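DNA mismatch repair protein PMS1 (Saccharomyces cerevisiae, PDB 3H4L) acts in DNA mismatch repair, its N-terminal domain binding ATP in a fold of the gyrase B, HSP90 and histidine kinase family. Local coordinates at residues B[25-35]-B[170-181]. Residues are numbered along the deposited sequence; the frame is centred on the assembly and turned at random.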
loop_
_atom_site.group_PDB
_atom_site.type_symbol
_atom_site.label_atom_id
_atom_site.label_comp_id
_atom_site.label_asym_id
_atom_site.label_seq_id
_atom_site.Cartn_x
_atom_site.Cartn_y
_atom_site.Cartn_z
ATOM N N ASP B 25 -0.877 20.375 -5.941
ATOM C CA ASP B 25 -0.954 19.383 -4.879
ATOM C C ASP B 25 -0.016 18.204 -5.086
ATOM O O ASP B 25 0.764 18.175 -6.036
ATOM C CB ASP B 25 -2.388 18.878 -4.695
ATOM C CG ASP B 25 -3.024 18.408 -5.988
ATOM O OD1 ASP B 25 -2.285 18.070 -6.940
ATOM O OD2 ASP B 25 -4.277 18.364 -6.034
ATOM N N LEU B 26 -0.099 17.236 -4.181
ATOM C CA LEU B 26 0.743 16.054 -4.234
ATOM C C LEU B 26 0.611 15.354 -5.576
ATOM O O LEU B 26 1.604 14.922 -6.162
ATOM C CB LEU B 26 0.363 15.094 -3.105
ATOM C CG LEU B 26 1.141 13.778 -3.088
ATOM C CD1 LEU B 26 2.603 14.051 -2.770
ATOM C CD2 LEU B 26 0.526 12.833 -2.071
ATOM N N THR B 27 -0.623 15.255 -6.068
ATOM C CA THR B 27 -0.888 14.599 -7.343
ATOM C C THR B 27 -0.156 15.269 -8.509
ATOM O O THR B 27 0.409 14.593 -9.370
ATOM C CB THR B 27 -2.400 14.570 -7.625
ATOM O OG1 THR B 27 -3.060 13.848 -6.576
ATOM C CG2 THR B 27 -2.687 13.895 -8.961
ATOM N N THR B 28 -0.167 16.596 -8.540
ATOM C CA THR B 28 0.508 17.332 -9.605
ATOM C C THR B 28 2.002 17.056 -9.502
ATOM O O THR B 28 2.674 16.818 -10.507
ATOM C CB THR B 28 0.265 18.851 -9.466
ATOM O OG1 THR B 28 -1.143 19.105 -9.503
ATOM C CG2 THR B 28 0.935 19.623 -10.592
ATOM N N ALA B 29 2.525 17.083 -8.281
ATOM C CA ALA B 29 3.942 16.824 -8.088
ATOM C C ALA B 29 4.290 15.458 -8.668
ATOM O O ALA B 29 5.266 15.324 -9.397
ATOM C CB ALA B 29 4.293 16.880 -6.600
ATOM N N VAL B 30 3.479 14.451 -8.357
ATOM C CA VAL B 30 3.704 13.098 -8.859
ATOM C C VAL B 30 3.666 13.055 -10.380
ATOM O O VAL B 30 4.503 12.402 -11.011
ATOM C CB VAL B 30 2.646 12.118 -8.328
ATOM C CG1 VAL B 30 2.881 10.729 -8.910
ATOM C CG2 VAL B 30 2.695 12.082 -6.803
ATOM N N LYS B 31 2.684 13.735 -10.967
ATOM C CA LYS B 31 2.580 13.771 -12.418
ATOM C C LYS B 31 3.911 14.222 -12.997
ATOM O O LYS B 31 4.454 13.575 -13.894
ATOM C CB LYS B 31 1.528 14.769 -12.874
ATOM C CG LYS B 31 0.126 14.258 -13.009
ATOM C CD LYS B 31 -0.706 15.356 -13.665
ATOM C CE LYS B 31 -2.158 14.964 -13.843
ATOM N NZ LYS B 31 -2.909 16.049 -14.547
ATOM N N GLU B 32 4.422 15.339 -12.479
ATOM C CA GLU B 32 5.679 15.930 -12.941
ATOM C C GLU B 32 6.860 14.973 -12.869
ATOM O O GLU B 32 7.699 14.931 -13.782
ATOM C CB GLU B 32 5.987 17.201 -12.147
ATOM C CG GLU B 32 4.913 18.294 -12.277
ATOM C CD GLU B 32 4.806 18.863 -13.685
ATOM O OE1 GLU B 32 5.410 18.299 -14.625
ATOM O OE2 GLU B 32 4.102 19.882 -13.856
ATOM N N LEU B 33 6.920 14.199 -11.790
ATOM C CA LEU B 33 7.997 13.236 -11.618
ATOM C C LEU B 33 7.887 12.034 -12.573
ATOM O O LEU B 33 8.878 11.637 -13.200
ATOM C CB LEU B 33 8.036 12.767 -10.164
ATOM C CG LEU B 33 8.320 13.930 -9.212
ATOM C CD1 LEU B 33 8.234 13.444 -7.776
ATOM C CD2 LEU B 33 9.698 14.532 -9.523
ATOM N N VAL B 34 6.697 11.452 -12.675
ATOM C CA VAL B 34 6.495 10.322 -13.574
ATOM C C VAL B 34 6.838 10.760 -15.009
ATOM O O VAL B 34 7.646 10.109 -15.690
ATOM C CB VAL B 34 5.022 9.803 -13.493
ATOM C CG1 VAL B 34 4.756 8.756 -14.574
ATOM C CG2 VAL B 34 4.756 9.214 -12.100
ATOM N N ASP B 35 6.239 11.870 -15.452
ATOM C CA ASP B 35 6.478 12.415 -16.788
ATOM C C ASP B 35 7.966 12.547 -17.071
ATOM O O ASP B 35 8.443 12.164 -18.145
ATOM C CB ASP B 35 5.829 13.794 -16.944
ATOM C CG ASP B 35 4.366 13.711 -17.306
ATOM O OD1 ASP B 35 3.849 12.586 -17.402
ATOM O OD2 ASP B 35 3.729 14.772 -17.500
ATOM N N GLN B 170 -6.642 12.846 -1.142
ATOM C CA GLN B 170 -5.589 13.291 -2.051
ATOM C C GLN B 170 -4.810 12.116 -2.624
ATOM O O GLN B 170 -4.538 12.063 -3.823
ATOM C CB GLN B 170 -4.614 14.224 -1.329
ATOM C CG GLN B 170 -3.420 14.690 -2.191
ATOM C CD GLN B 170 -3.830 15.615 -3.323
ATOM O OE1 GLN B 170 -3.208 15.630 -4.385
ATOM N NE2 GLN B 170 -4.874 16.398 -3.099
ATOM N N PHE B 171 -4.445 11.179 -1.752
ATOM C CA PHE B 171 -3.688 10.013 -2.170
ATOM C C PHE B 171 -4.479 9.232 -3.202
ATOM O O PHE B 171 -3.966 8.901 -4.270
ATOM C CB PHE B 171 -3.388 9.119 -0.978
ATOM C CG PHE B 171 -2.408 8.020 -1.278
ATOM C CD1 PHE B 171 -1.061 8.306 -1.462
ATOM C CD2 PHE B 171 -2.828 6.698 -1.348
ATOM C CE1 PHE B 171 -0.147 7.291 -1.703
ATOM C CE2 PHE B 171 -1.924 5.674 -1.588
ATOM C CZ PHE B 171 -0.582 5.965 -1.764
ATOM N N THR B 172 -5.732 8.935 -2.897
ATOM C CA THR B 172 -6.533 8.196 -3.853
ATOM C C THR B 172 -6.579 8.976 -5.164
ATOM O O THR B 172 -6.528 8.381 -6.236
ATOM C CB THR B 172 -7.979 7.961 -3.356
ATOM O OG1 THR B 172 -7.950 7.388 -2.041
ATOM C CG2 THR B 172 -8.702 6.993 -4.292
ATOM N N LYS B 173 -6.673 10.303 -5.094
ATOM C CA LYS B 173 -6.698 11.074 -6.335
ATOM C C LYS B 173 -5.371 10.852 -7.052
ATOM O O LYS B 173 -5.318 10.674 -8.272
ATOM C CB LYS B 173 -6.865 12.566 -6.075
ATOM C CG LYS B 173 -6.668 13.385 -7.343
ATOM C CD LYS B 173 -6.628 14.888 -7.102
ATOM C CE LYS B 173 -6.496 15.623 -8.432
ATOM N NZ LYS B 173 -6.265 17.083 -8.269
ATOM N N CYS B 174 -4.300 10.862 -6.274
ATOM C CA CYS B 174 -2.970 10.658 -6.795
ATOM C C CYS B 174 -2.773 9.221 -7.293
ATOM O O CYS B 174 -1.998 8.973 -8.214
ATOM C CB CYS B 174 -1.969 10.977 -5.697
ATOM S SG CYS B 174 -0.277 10.718 -6.171
ATOM N N LEU B 175 -3.478 8.273 -6.681
ATOM C CA LEU B 175 -3.373 6.868 -7.073
ATOM C C LEU B 175 -4.041 6.664 -8.420
ATOM O O LEU B 175 -3.541 5.940 -9.290
ATOM C CB LEU B 175 -4.046 5.971 -6.036
ATOM C CG LEU B 175 -3.728 4.476 -6.153
ATOM C CD1 LEU B 175 -2.232 4.254 -6.112
ATOM C CD2 LEU B 175 -4.401 3.734 -5.019
ATOM N N THR B 176 -5.183 7.315 -8.586
ATOM C CA THR B 176 -5.929 7.236 -9.834
ATOM C C THR B 176 -5.016 7.614 -10.990
ATOM O O THR B 176 -4.971 6.932 -12.008
ATOM C CB THR B 176 -7.104 8.192 -9.813
ATOM O OG1 THR B 176 -7.955 7.859 -8.715
ATOM C CG2 THR B 176 -7.886 8.093 -11.102
ATOM N N VAL B 177 -4.285 8.705 -10.815
ATOM C CA VAL B 177 -3.367 9.179 -11.829
ATOM C C VAL B 177 -2.223 8.199 -12.048
ATOM O O VAL B 177 -1.734 8.053 -13.168
ATOM C CB VAL B 177 -2.791 10.541 -11.439
ATOM C CG1 VAL B 177 -1.531 10.840 -12.247
ATOM C CG2 VAL B 177 -3.836 11.605 -11.659
ATOM N N ILE B 178 -1.778 7.532 -10.990
ATOM C CA ILE B 178 -0.692 6.583 -11.171
ATOM C C ILE B 178 -1.235 5.379 -11.948
ATOM O O ILE B 178 -0.539 4.812 -12.801
ATOM C CB ILE B 178 -0.073 6.150 -9.809
ATOM C CG1 ILE B 178 0.812 7.273 -9.262
ATOM C CG2 ILE B 178 0.772 4.901 -9.985
ATOM C CD1 ILE B 178 1.373 7.013 -7.869
ATOM N N GLN B 179 -2.487 5.009 -11.679
ATOM C CA GLN B 179 -3.103 3.889 -12.390
ATOM C C GLN B 179 -3.165 4.215 -13.883
ATOM O O GLN B 179 -2.917 3.341 -14.730
ATOM C CB GLN B 179 -4.507 3.613 -11.844
ATOM C CG GLN B 179 -4.510 3.172 -10.379
ATOM C CD GLN B 179 -5.899 3.128 -9.774
ATOM O OE1 GLN B 179 -6.672 4.071 -9.904
ATOM N NE2 GLN B 179 -6.217 2.033 -9.095
ATOM N N GLY B 180 -3.463 5.476 -14.205
ATOM C CA GLY B 180 -3.527 5.884 -15.599
ATOM C C GLY B 180 -2.210 5.667 -16.343
ATOM O O GLY B 180 -2.176 5.123 -17.447
ATOM N N TYR B 181 -1.109 6.084 -15.736
ATOM C CA TYR B 181 0.187 5.924 -16.368
ATOM C C TYR B 181 0.555 4.448 -16.516
ATOM O O TYR B 181 1.148 4.035 -17.512
ATOM C CB TYR B 181 1.259 6.622 -15.533
ATOM C CG TYR B 181 1.361 8.127 -15.703
ATOM C CD1 TYR B 181 1.963 8.678 -16.833
ATOM C CD2 TYR B 181 0.919 8.996 -14.694
ATOM C CE1 TYR B 181 2.133 10.046 -16.955
ATOM C CE2 TYR B 181 1.083 10.362 -14.806
ATOM C CZ TYR B 181 1.694 10.886 -15.939
ATOM O OH TYR B 181 1.881 12.254 -16.052
#
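Q170 meets the first turn of helix 26-39 with its amide oxygen, a worked example of one side-chain oxygen shared by two donors of a neighbouring helix. Bent at chi2 (68°), it brings OE1 within 3.1 Å of T27 N, in the carbonyl plane, while T27 OG1 donates to OE1 from above that plane at 2.8 Å. With an alanine here, T27 N and the T27 hydroxyl would probably lose their shared acceptor, and a gap would open beside D25. K173, extended beyond CG, forms a salt bridge from NZ to the syn lone pair of D25 OD2 (3.3 Å), while D25 OD1 accepts from T28 N as N-cap. C174 CA lies 4.5 Å from T27 CA; T27 fits as a knob among Q170, K173, C174 and V177, and C174 SG packs against V30 CG2. V177 then divides its methyls, CG2 to T27 CG2 (3.7 Å) and CG1 across the chain of K31, and I178 CG1 reaches V30 CG1. At Y181, V34 CG1 stands over the ring centre in a CH-pi contact, 3.5 Å from the centroid; D35 OD1 lies at the ring edge by OH, modelled so close that the bond's length is doubtful. The axes of 26-35 and 170-181 approach to 9.0 Å, their N-to-C directions 24° apart, side by side on the large sheet: C174 and L26 rest on F49, I178 and V34 on I47 of strand 44-50, and Y181 on F190 of strand 189-195.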